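Local coordinates for Atu0111 protein (Agrobacterium tumefaciens, PDB 2FSQ) that is of unknown function but belongs to the 2H clan and so may act on phosphoester bonds, as many 2H proteins do, at residues Val45-Val50 with Arg219-Cys224; Thr86-Val91 with Thr162-Phe167; Ser29-Glu34 with Tyr185-Phe190. All coordinates share one frame; numbering follows the deposited sequence.

Contact 1 of 3, residues Val45-Val50 with Arg219-Cys224; sequences VVCHLV and RPPAFC
H48 and R219 are brought face to face by their torsions: the imidazole stands anti to its carbonyl carbon (chi1 -80°), and R219 runs extended from CG to NE across it. In the conformer modelled here, one of two, the guanidinium lies flat on the imidazole, centres 4.3 Å apart and planes 22° from parallel, with H48 CB beneath one guanidinium face, 3.3 Å from R219 NE. R219 NE gives a bent hydrogen bond to L49 O (3.2 Å), which comes in tilted from the guanidinium plane. A water reinforces that link, donating to L49 O and accepting from R219 NH2, while NH1 makes a salt bridge with E234. The backbone N of R219 anchors the same end, reaching H48 O at 2.8 Å almost straight. At the imidazole's edge sits C224 SG, which also touches V46 CG2 (3.9 Å).

Further along, V46 and A222 form a hydrogen-bonded antiparallel pair: V46 N to A222 O is 3.0 Å and A222 N to V46 O is 2.9 Å. The next pair, V45 with F223, is non-hydrogen-bonded and puts its side chains on the other face, where V45 CG2 meets the edge of the phenyl ring at 4.2 Å. The P221 ring rests by CG against C47 SG. This beta ladder joins 42-48 to 222-226, the inner strands of a four-stranded antiparallel sheet.

Contact 2 of 3, residues Thr86-Val91 with Thr162-Phe167; sequences TVFQGV and TFADFF. With ACY (acetic acid), chain B.
F163 opens the contact by laying its CB over one face of the F88 ring, a CH-pi contact with CB 3.9 Å from the ring centroid. The same CB is 3.6 Å from F88 CG, so it sits off centre, toward the rim where the phenyl joins its own CB. Beyond it the F163 ring extends past F88 CB and brings CE2 to V87 CG1 (4.0 Å), the two side chains crossing at about a right angle. A164, next along the helix, lies beside the far end of the F88 ring: its CA is 3.8 Å from F88 CZ, and its CB adds a looser contact with F88 CE1. One turn after F163 comes F167, whose ring is set obliquely to that of F88, centroids 5.0 Å apart and planes at 46°. F88 CE2 approaches F167 CG at 3.6 Å, and G90 CA packs by F167 CE1 at 3.8 Å.

F88 can reach the helix because its CG is anti to the backbone N (chi1 -171°), which carries the ring out from the strand between F163 and F167. No hydrogen bond joins the segments, and all the touching residues are buried. V87 and F88 both face V45 in a classic beta bulge. Just before the bulge, T86 OG1 donates to OXT of a bound acetic acid (2.9 Å), probably from the crystallisation liquor, which T182 also binds; T86 and T182 each end an H-x-T sequence, consistent with the paired motifs of the 2H family. Helix 150-167 thus packs against bulged strand 84-92 and against V45 of the adjoining strand 42-48, while Y118 and F125 cover other sides of its aromatic residues.

Contact 3 of 3, residues Ser29-Glu34 with Tyr185-Phe190; sequences SRFSAE and YIVSWF
F31 and Y185 make the tight part of this contact, with R30 at its polar end. The F31 ring fits against the chain from Y185 to V187: CE2 lies 3.5 Å from Y185 CB, CZ comes to 3.3 Å from the backbone oxygen of I186, and CE1 rests near V187 CG2 (4.0 Å). Its CG stands between the backbone N and the carbonyl carbon (chi1 47°), the crowded position, and this turns the phenyl inward. The F31 and Y185 rings are oblique to each other, planes at 45°. R30 crosses the tyrosine at a slant, its CD approaching Y185 CE1 at 3.5 Å, and a bend at chi3 (-64°) then brings the guanidinium nearly perpendicular to the phenol. From there NH1 donates to Y185 OH at 3.0 Å, a somewhat bent hydrogen bond with the hydroxyl oxygen lying slightly out of the guanidinium plane. R30 has a stronger partner in E40, which takes NE in a salt bridge.

Toward solvent the packing thins. V187 CG1 lies against backbone oxygens, A33 O at 3.5 Å and S32 O at 3.9 Å, and A33 and E34 are exposed within the molecule, though both touch a crystal neighbour. The loop turns on its own bonds at this point: S32 OG accepts from E34 N in an ST turn and is bonded to E36 as well.

Chemically, then, an apolar wedge pins loop 29-34 to the end of strand 184-186, while R30, itself held by E40, would favour the present position of the Y185 hydroxyl, on a side chain about 4 Å from the bound acetic acid.

In the fold
Contacts 1 and 2 form one continuous unit, their centres 13 Å apart: strands 42-48 and 84-92 are neighbours in the four-stranded sheet, V45 probably bonds through its backbone to both V87 and F88, and V45 CG1 packs on F163 of helix 150-167. Contact 3 lies on the opposite side of the chain's centre, its own centre about 25 Å from that of contact 1 and about 27 Å from that of contact 2, and touches neither. Along the chain, contact 2 is nested within the loops closed by both others, whereas contacts 1 and 3 cross. The bound acetic acid, bonded to T86 and near Y185, sits between the two regions, consistent with a pocket there.

Contact 1 of 3, residues Val45-Val50 with Arg219-Cys224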
loop_
_atom_site.group_PDB
_atom_site.type_symbol
_atom_site.label_atom_id
_atom_site.label_comp_id
_atom_site.label_asym_id
_atom_site.label_seq_id
_atom_site.Cartn_x
_atom_site.Cartn_y
_atom_site.Cartn_z
ATOM N N VAL A 45 -3.906 7.796 -5.059
ATOM C CA VAL A 45 -4.980 8.084 -4.122
ATOM C C VAL A 45 -4.844 7.123 -2.937
ATOM O O VAL A 45 -4.885 5.896 -3.104
ATOM C CB VAL A 45 -6.370 7.927 -4.736
ATOM C CG1 VAL A 45 -7.436 8.307 -3.684
ATOM C CG2 VAL A 45 -6.509 8.819 -5.971
ATOM N N VAL A 46 -4.694 7.691 -1.737
ATOM C CA VAL A 46 -4.504 6.858 -0.551
ATOM C C VAL A 46 -5.306 7.384 0.626
ATOM O O VAL A 46 -5.710 8.542 0.623
ATOM C CB VAL A 46 -2.996 6.791 -0.115
ATOM C CG1 VAL A 46 -2.102 6.502 -1.282
ATOM C CG2 VAL A 46 -2.545 8.063 0.595
ATOM N N CYS A 47 -5.504 6.517 1.618
ATOM C CA CYS A 47 -6.043 6.895 2.931
ATOM C C CYS A 47 -4.941 6.742 3.964
ATOM O O CYS A 47 -4.502 5.618 4.237
ATOM C CB CYS A 47 -7.192 5.967 3.323
ATOM S SG CYS A 47 -8.654 6.074 2.272
ATOM N N HIS A 48 -4.482 7.852 4.550
ATOM C CA HIS A 48 -3.509 7.765 5.629
ATOM C C HIS A 48 -4.205 7.293 6.913
ATOM O O HIS A 48 -5.427 7.364 7.021
ATOM C CB HIS A 48 -2.864 9.118 5.907
ATOM C CG HIS A 48 -1.774 9.494 4.947
ATOM N ND1 HIS A 48 -2.018 10.201 3.794
ATOM C CD2 HIS A 48 -0.435 9.295 4.991
ATOM C CE1 HIS A 48 -0.878 10.411 3.154
ATOM N NE2 HIS A 48 0.100 9.873 3.860
ATOM N N LEU A 49 -3.430 6.814 7.881
ATOM C CA LEU A 49 -3.958 6.619 9.240
ATOM C C LEU A 49 -4.189 7.976 9.902
ATOM O O LEU A 49 -3.683 9.007 9.446
ATOM C CB LEU A 49 -2.998 5.778 10.073
ATOM C CG LEU A 49 -2.643 4.406 9.509
ATOM C CD1 LEU A 49 -1.706 3.658 10.436
ATOM C CD2 LEU A 49 -3.902 3.570 9.245
ATOM N N VAL A 50 -4.988 7.973 10.961
ATOM C CA VAL A 50 -5.196 9.161 11.776
ATOM C C VAL A 50 -4.128 9.196 12.888
ATOM O O VAL A 50 -4.077 8.313 13.744
ATOM C CB VAL A 50 -6.620 9.181 12.355
ATOM C CG1 VAL A 50 -6.801 10.366 13.293
ATOM C CG2 VAL A 50 -7.658 9.220 11.234
ATOM N N ARG A 219 -8.033 8.354 7.352
ATOM C CA ARG A 219 -8.479 9.612 6.786
ATOM C C ARG A 219 -9.294 9.313 5.521
ATOM O O ARG A 219 -9.163 8.236 4.939
ATOM C CB ARG A 219 -7.274 10.474 6.391
ATOM C CG ARG A 219 -6.131 10.577 7.399
ATOM C CD ARG A 219 -5.177 11.680 6.943
ATOM N NE ARG A 219 -3.919 11.699 7.690
ATOM C CZ ARG A 219 -2.795 12.259 7.247
ATOM N NH1 ARG A 219 -2.760 12.857 6.061
ATOM N NH2 ARG A 219 -1.696 12.222 7.986
ATOM N N PRO A 220 -10.113 10.276 5.069
ATOM C CA PRO A 220 -10.785 10.128 3.769
ATOM C C PRO A 220 -9.764 9.977 2.622
ATOM O O PRO A 220 -8.620 10.433 2.740
ATOM C CB PRO A 220 -11.544 11.444 3.601
ATOM C CG PRO A 220 -11.630 12.022 4.955
ATOM C CD PRO A 220 -10.477 11.539 5.748
ATOM N N PRO A 221 -10.181 9.357 1.519
ATOM C CA PRO A 221 -9.237 9.206 0.402
ATOM C C PRO A 221 -8.741 10.560 -0.094
ATOM O O PRO A 221 -9.501 11.536 -0.121
ATOM C CB PRO A 221 -10.083 8.540 -0.686
ATOM C CG PRO A 221 -11.198 7.861 0.060
ATOM C CD PRO A 221 -11.506 8.789 1.216
ATOM N N ALA A 222 -7.475 10.609 -0.487
ATOM C CA ALA A 222 -6.869 11.832 -0.961
ATOM C C ALA A 222 -5.932 11.543 -2.119
ATOM O O ALA A 222 -5.155 10.588 -2.067
ATOM C CB ALA A 222 -6.097 12.517 0.184
ATOM N N PHE A 223 -5.979 12.410 -3.128
ATOM C CA PHE A 223 -5.007 12.378 -4.215
ATOM C C PHE A 223 -3.720 13.038 -3.713
ATOM O O PHE A 223 -3.752 14.177 -3.208
ATOM C CB PHE A 223 -5.564 13.091 -5.459
ATOM C CG PHE A 223 -4.590 13.169 -6.603
ATOM C CD1 PHE A 223 -4.095 12.012 -7.197
ATOM C CD2 PHE A 223 -4.171 14.397 -7.087
ATOM C CE1 PHE A 223 -3.199 12.071 -8.242
ATOM C CE2 PHE A 223 -3.279 14.468 -8.142
ATOM C CZ PHE A 223 -2.798 13.307 -8.728
ATOM N N CYS A 224 -2.602 12.319 -3.841
ATOM C CA CYS A 224 -1.323 12.701 -3.255
ATOM C C CYS A 224 -0.226 12.638 -4.287
ATOM O O CYS A 224 -0.334 11.909 -5.293
ATOM C CB CYS A 224 -0.908 11.743 -2.130
ATOM S SG CYS A 224 -2.041 11.675 -0.725
HETATM O O HOH W 1 -1.107 9.924 9.635
#

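Contact 2 of 3, residues Thr86-Val91 with Thr162-Phe167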
loop_
_atom_site.group_PDB
_atom_site.type_symbol
_atom_site.label_atom_id
_atom_site.label_comp_id
_atom_site.label_asym_id
_atom_site.label_seq_id
_atom_site.Cartn_x
_atom_site.Cartn_y
_atom_site.Cartn_z
ATOM N N THR A 86 -3.548 2.339 0.024
ATOM C CA THR A 86 -3.816 2.862 -1.326
ATOM C C THR A 86 -5.240 2.478 -1.746
ATOM O O THR A 86 -5.701 1.357 -1.510
ATOM C CB THR A 86 -2.780 2.317 -2.303
ATOM O OG1 THR A 86 -1.496 2.759 -1.859
ATOM C CG2 THR A 86 -3.017 2.815 -3.742
ATOM N N VAL A 87 -5.952 3.459 -2.298
ATOM C CA VAL A 87 -7.286 3.216 -2.847
ATOM C C VAL A 87 -7.182 3.006 -4.359
ATOM O O VAL A 87 -7.792 2.094 -4.901
ATOM C CB VAL A 87 -8.227 4.392 -2.556
ATOM C CG1 VAL A 87 -9.619 4.169 -3.162
ATOM C CG2 VAL A 87 -8.341 4.587 -1.041
ATOM N N PHE A 88 -6.386 3.838 -5.032
ATOM C CA PHE A 88 -6.187 3.698 -6.484
ATOM C C PHE A 88 -4.816 4.235 -6.838
ATOM O O PHE A 88 -4.527 5.398 -6.554
ATOM C CB PHE A 88 -7.280 4.466 -7.246
ATOM C CG PHE A 88 -7.272 4.203 -8.723
ATOM C CD1 PHE A 88 -8.016 3.165 -9.251
ATOM C CD2 PHE A 88 -6.530 5.006 -9.593
ATOM C CE1 PHE A 88 -8.029 2.908 -10.619
ATOM C CE2 PHE A 88 -6.523 4.749 -10.972
ATOM C CZ PHE A 88 -7.289 3.725 -11.482
ATOM N N GLN A 89 -3.950 3.388 -7.411
ATOM C CA GLN A 89 -2.605 3.828 -7.790
ATOM C C GLN A 89 -2.676 4.850 -8.903
ATOM O O GLN A 89 -3.367 4.630 -9.896
ATOM C CB GLN A 89 -1.765 2.673 -8.328
ATOM C CG GLN A 89 -1.315 1.669 -7.305
ATOM C CD GLN A 89 -0.280 0.696 -7.882
ATOM O OE1 GLN A 89 0.342 0.974 -8.905
ATOM N NE2 GLN A 89 -0.099 -0.444 -7.226
ATOM N N GLY A 90 -1.896 5.922 -8.768
ATOM C CA GLY A 90 -1.709 6.883 -9.858
ATOM C C GLY A 90 -0.513 6.435 -10.698
ATOM O O GLY A 90 -0.174 5.251 -10.758
ATOM N N VAL A 91 0.157 7.386 -11.328
ATOM C CA VAL A 91 1.318 7.047 -12.163
ATOM C C VAL A 91 2.598 7.082 -11.349
ATOM O O VAL A 91 2.641 7.639 -10.250
ATOM C CB VAL A 91 1.459 7.974 -13.409
ATOM C CG1 VAL A 91 0.234 7.844 -14.292
ATOM C CG2 VAL A 91 1.690 9.425 -12.979
ATOM N N THR A 162 -14.831 4.517 -10.231
ATOM C CA THR A 162 -14.962 5.921 -10.559
ATOM C C THR A 162 -13.572 6.527 -10.792
ATOM O O THR A 162 -13.369 7.275 -11.749
ATOM C CB THR A 162 -15.751 6.682 -9.455
ATOM O OG1 THR A 162 -16.985 5.997 -9.191
ATOM C CG2 THR A 162 -16.061 8.134 -9.877
ATOM N N PHE A 163 -12.597 6.177 -9.952
ATOM C CA PHE A 163 -11.240 6.647 -10.187
ATOM C C PHE A 163 -10.681 6.199 -11.524
ATOM O O PHE A 163 -9.952 6.961 -12.157
ATOM C CB PHE A 163 -10.285 6.227 -9.070
ATOM C CG PHE A 163 -10.380 7.095 -7.830
ATOM C CD1 PHE A 163 -10.255 8.487 -7.904
ATOM C CD2 PHE A 163 -10.556 6.513 -6.592
ATOM C CE1 PHE A 163 -10.334 9.267 -6.741
ATOM C CE2 PHE A 163 -10.625 7.264 -5.444
ATOM C CZ PHE A 163 -10.533 8.643 -5.508
ATOM N N ALA A 164 -11.014 4.984 -11.951
ATOM C CA ALA A 164 -10.519 4.490 -13.239
ATOM C C ALA A 164 -10.995 5.400 -14.360
ATOM O O ALA A 164 -10.246 5.688 -15.283
ATOM C CB ALA A 164 -10.963 3.051 -13.477
ATOM N N ASP A 165 -12.235 5.876 -14.268
ATOM C CA ASP A 165 -12.753 6.824 -15.258
ATOM C C ASP A 165 -11.975 8.136 -15.258
ATOM O O ASP A 165 -11.639 8.666 -16.312
ATOM C CB ASP A 165 -14.239 7.097 -15.014
ATOM C CG ASP A 165 -15.115 5.913 -15.354
ATOM O OD1 ASP A 165 -14.680 5.038 -16.134
ATOM O OD2 ASP A 165 -16.255 5.856 -14.833
ATOM N N PHE A 166 -11.704 8.678 -14.072
ATOM C CA PHE A 166 -10.939 9.927 -13.973
ATOM C C PHE A 166 -9.469 9.799 -14.366
ATOM O O PHE A 166 -8.895 10.676 -15.004
ATOM C CB PHE A 166 -11.084 10.533 -12.565
ATOM C CG PHE A 166 -12.396 11.255 -12.357
ATOM C CD1 PHE A 166 -13.577 10.549 -12.154
ATOM C CD2 PHE A 166 -12.445 12.642 -12.391
ATOM C CE1 PHE A 166 -14.786 11.213 -11.960
ATOM C CE2 PHE A 166 -13.656 13.316 -12.197
ATOM C CZ PHE A 166 -14.818 12.605 -11.996
ATOM N N PHE A 167 -8.851 8.692 -13.978
ATOM C CA PHE A 167 -7.433 8.485 -14.269
ATOM C C PHE A 167 -7.193 8.019 -15.703
ATOM O O PHE A 167 -6.103 8.225 -16.241
ATOM C CB PHE A 167 -6.821 7.515 -13.252
ATOM C CG PHE A 167 -6.415 8.173 -11.965
ATOM C CD1 PHE A 167 -5.080 8.474 -11.729
ATOM C CD2 PHE A 167 -7.362 8.499 -10.981
ATOM C CE1 PHE A 167 -4.671 9.090 -10.541
ATOM C CE2 PHE A 167 -6.957 9.116 -9.785
ATOM C CZ PHE A 167 -5.613 9.412 -9.571
HETATM C C ACY B . 1.222 0.064 -1.528
HETATM O O ACY B . 1.696 0.593 -0.487
HETATM O OXT ACY B . 0.183 0.467 -2.116
HETATM C CH3 ACY B . 1.901 -1.160 -2.078
#

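Contact 3 of 3, residues Ser29-Glu34 with Tyr185-Phe190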
loop_
_atom_site.group_PDB
_atom_site.type_symbol
_atom_site.label_atom_id
_atom_site.label_comp_id
_atom_site.label_asym_id
_atom_site.label_seq_id
_atom_site.Cartn_x
_atom_site.Cartn_y
_atom_site.Cartn_z
ATOM N N SER A 29 15.591 0.096 -7.481
ATOM C CA SER A 29 14.662 1.112 -7.967
ATOM C C SER A 29 13.970 1.802 -6.788
ATOM O O SER A 29 14.152 2.993 -6.553
ATOM C CB SER A 29 13.637 0.483 -8.925
ATOM O OG SER A 29 14.294 -0.121 -10.037
ATOM N N ARG A 30 13.212 1.029 -6.024
ATOM C CA ARG A 30 12.430 1.583 -4.923
ATOM C C ARG A 30 13.299 1.789 -3.683
ATOM O O ARG A 30 13.068 2.714 -2.892
ATOM C CB ARG A 30 11.252 0.682 -4.583
ATOM C CG ARG A 30 10.296 1.296 -3.540
ATOM C CD ARG A 30 8.846 0.803 -3.755
ATOM N NE ARG A 30 8.329 1.265 -5.048
ATOM C CZ ARG A 30 7.087 1.087 -5.487
ATOM N NH1 ARG A 30 6.165 0.511 -4.720
ATOM N NH2 ARG A 30 6.758 1.509 -6.712
ATOM N N PHE A 31 14.266 0.895 -3.484
ATOM C CA PHE A 31 15.131 0.958 -2.301
ATOM C C PHE A 31 16.485 0.346 -2.630
ATOM O O PHE A 31 16.607 -0.458 -3.556
ATOM C CB PHE A 31 14.515 0.197 -1.099
ATOM C CG PHE A 31 14.004 -1.165 -1.472
ATOM C CD1 PHE A 31 14.882 -2.263 -1.577
ATOM C CD2 PHE A 31 12.652 -1.355 -1.749
ATOM C CE1 PHE A 31 14.417 -3.508 -1.998
ATOM C CE2 PHE A 31 12.169 -2.608 -2.149
ATOM C CZ PHE A 31 13.048 -3.690 -2.272
ATOM N N SER A 32 17.485 0.751 -1.857
ATOM C CA SER A 32 18.828 0.166 -1.931
ATOM C C SER A 32 18.940 -1.167 -1.169
ATOM O O SER A 32 18.011 -1.580 -0.434
ATOM C CB SER A 32 19.809 1.157 -1.329
ATOM O OG SER A 32 19.676 1.128 0.083
ATOM N N ALA A 33 20.092 -1.824 -1.318
ATOM C CA ALA A 33 20.361 -3.072 -0.596
ATOM C C ALA A 33 20.354 -2.925 0.916
ATOM O O ALA A 33 20.201 -3.925 1.634
ATOM C CB ALA A 33 21.681 -3.671 -1.043
ATOM N N GLU A 34 20.537 -1.695 1.381
ATOM C CA GLU A 34 20.530 -1.401 2.813
ATOM C C GLU A 34 19.148 -0.951 3.277
ATOM O O GLU A 34 18.976 -0.535 4.432
ATOM C CB GLU A 34 21.602 -0.359 3.147
ATOM C CG GLU A 34 23.057 -0.856 2.867
ATOM C CD GLU A 34 23.420 -0.912 1.367
ATOM O OE1 GLU A 34 23.012 0.015 0.629
ATOM O OE2 GLU A 34 24.132 -1.863 0.934
ATOM N N TYR A 185 9.060 -3.365 2.749
ATOM C CA TYR A 185 9.362 -4.050 1.500
ATOM C C TYR A 185 10.395 -5.128 1.762
ATOM O O TYR A 185 11.328 -4.920 2.540
ATOM C CB TYR A 185 9.919 -3.060 0.477
ATOM C CG TYR A 185 8.861 -2.167 -0.105
ATOM C CD1 TYR A 185 8.260 -2.489 -1.325
ATOM C CD2 TYR A 185 8.420 -1.034 0.572
ATOM C CE1 TYR A 185 7.261 -1.701 -1.854
ATOM C CE2 TYR A 185 7.409 -0.228 0.037
ATOM C CZ TYR A 185 6.836 -0.581 -1.171
ATOM O OH TYR A 185 5.855 0.203 -1.714
ATOM N N ILE A 186 10.268 -6.247 1.065
ATOM C CA ILE A 186 11.282 -7.300 1.151
ATOM C C ILE A 186 12.525 -6.847 0.373
ATOM O O ILE A 186 12.443 -6.562 -0.827
ATOM C CB ILE A 186 10.784 -8.621 0.539
ATOM C CG1 ILE A 186 9.411 -9.000 1.104
ATOM C CG2 ILE A 186 11.840 -9.723 0.707
ATOM C CD1 ILE A 186 9.433 -9.385 2.533
ATOM N N VAL A 187 13.667 -6.770 1.059
ATOM C CA VAL A 187 14.938 -6.430 0.417
ATOM C C VAL A 187 15.693 -7.669 -0.059
ATOM O O VAL A 187 16.281 -7.658 -1.153
ATOM C CB VAL A 187 15.823 -5.601 1.367
ATOM C CG1 VAL A 187 17.117 -5.165 0.659
ATOM C CG2 VAL A 187 15.053 -4.400 1.876
ATOM N N SER A 188 15.671 -8.727 0.762
ATOM C CA SER A 188 16.241 -10.026 0.385
ATOM C C SER A 188 15.344 -11.130 0.888
ATOM O O SER A 188 14.729 -10.985 1.940
ATOM C CB SER A 188 17.671 -10.211 0.912
ATOM O OG SER A 188 17.745 -10.102 2.328
ATOM N N TRP A 189 15.241 -12.209 0.115
ATOM C CA TRP A 189 14.315 -13.294 0.443
ATOM C C TRP A 189 14.724 -13.991 1.737
ATOM O O TRP A 189 15.900 -14.000 2.106
ATOM C CB TRP A 189 14.205 -14.285 -0.733
ATOM C CG TRP A 189 13.809 -13.633 -2.048
ATOM C CD1 TRP A 189 14.558 -13.596 -3.200
ATOM C CD2 TRP A 189 12.599 -12.924 -2.336
ATOM N NE1 TRP A 189 13.881 -12.909 -4.183
ATOM C CE2 TRP A 189 12.672 -12.498 -3.691
ATOM C CE3 TRP A 189 11.440 -12.639 -1.602
ATOM C CZ2 TRP A 189 11.647 -11.769 -4.307
ATOM C CZ3 TRP A 189 10.415 -11.912 -2.219
ATOM C CH2 TRP A 189 10.527 -11.493 -3.566
ATOM N N PHE A 190 13.738 -14.545 2.440
ATOM C CA PHE A 190 13.971 -15.177 3.741
ATOM C C PHE A 190 14.383 -16.628 3.577
ATOM O O PHE A 190 13.797 -17.354 2.772
ATOM C CB PHE A 190 12.683 -15.165 4.587
ATOM C CG PHE A 190 12.343 -13.836 5.216
ATOM C CD1 PHE A 190 12.813 -12.621 4.704
ATOM C CD2 PHE A 190 11.478 -13.805 6.307
ATOM C CE1 PHE A 190 12.450 -11.416 5.301
ATOM C CE2 PHE A 190 11.116 -12.617 6.903
ATOM C CZ PHE A 190 11.603 -11.410 6.395
#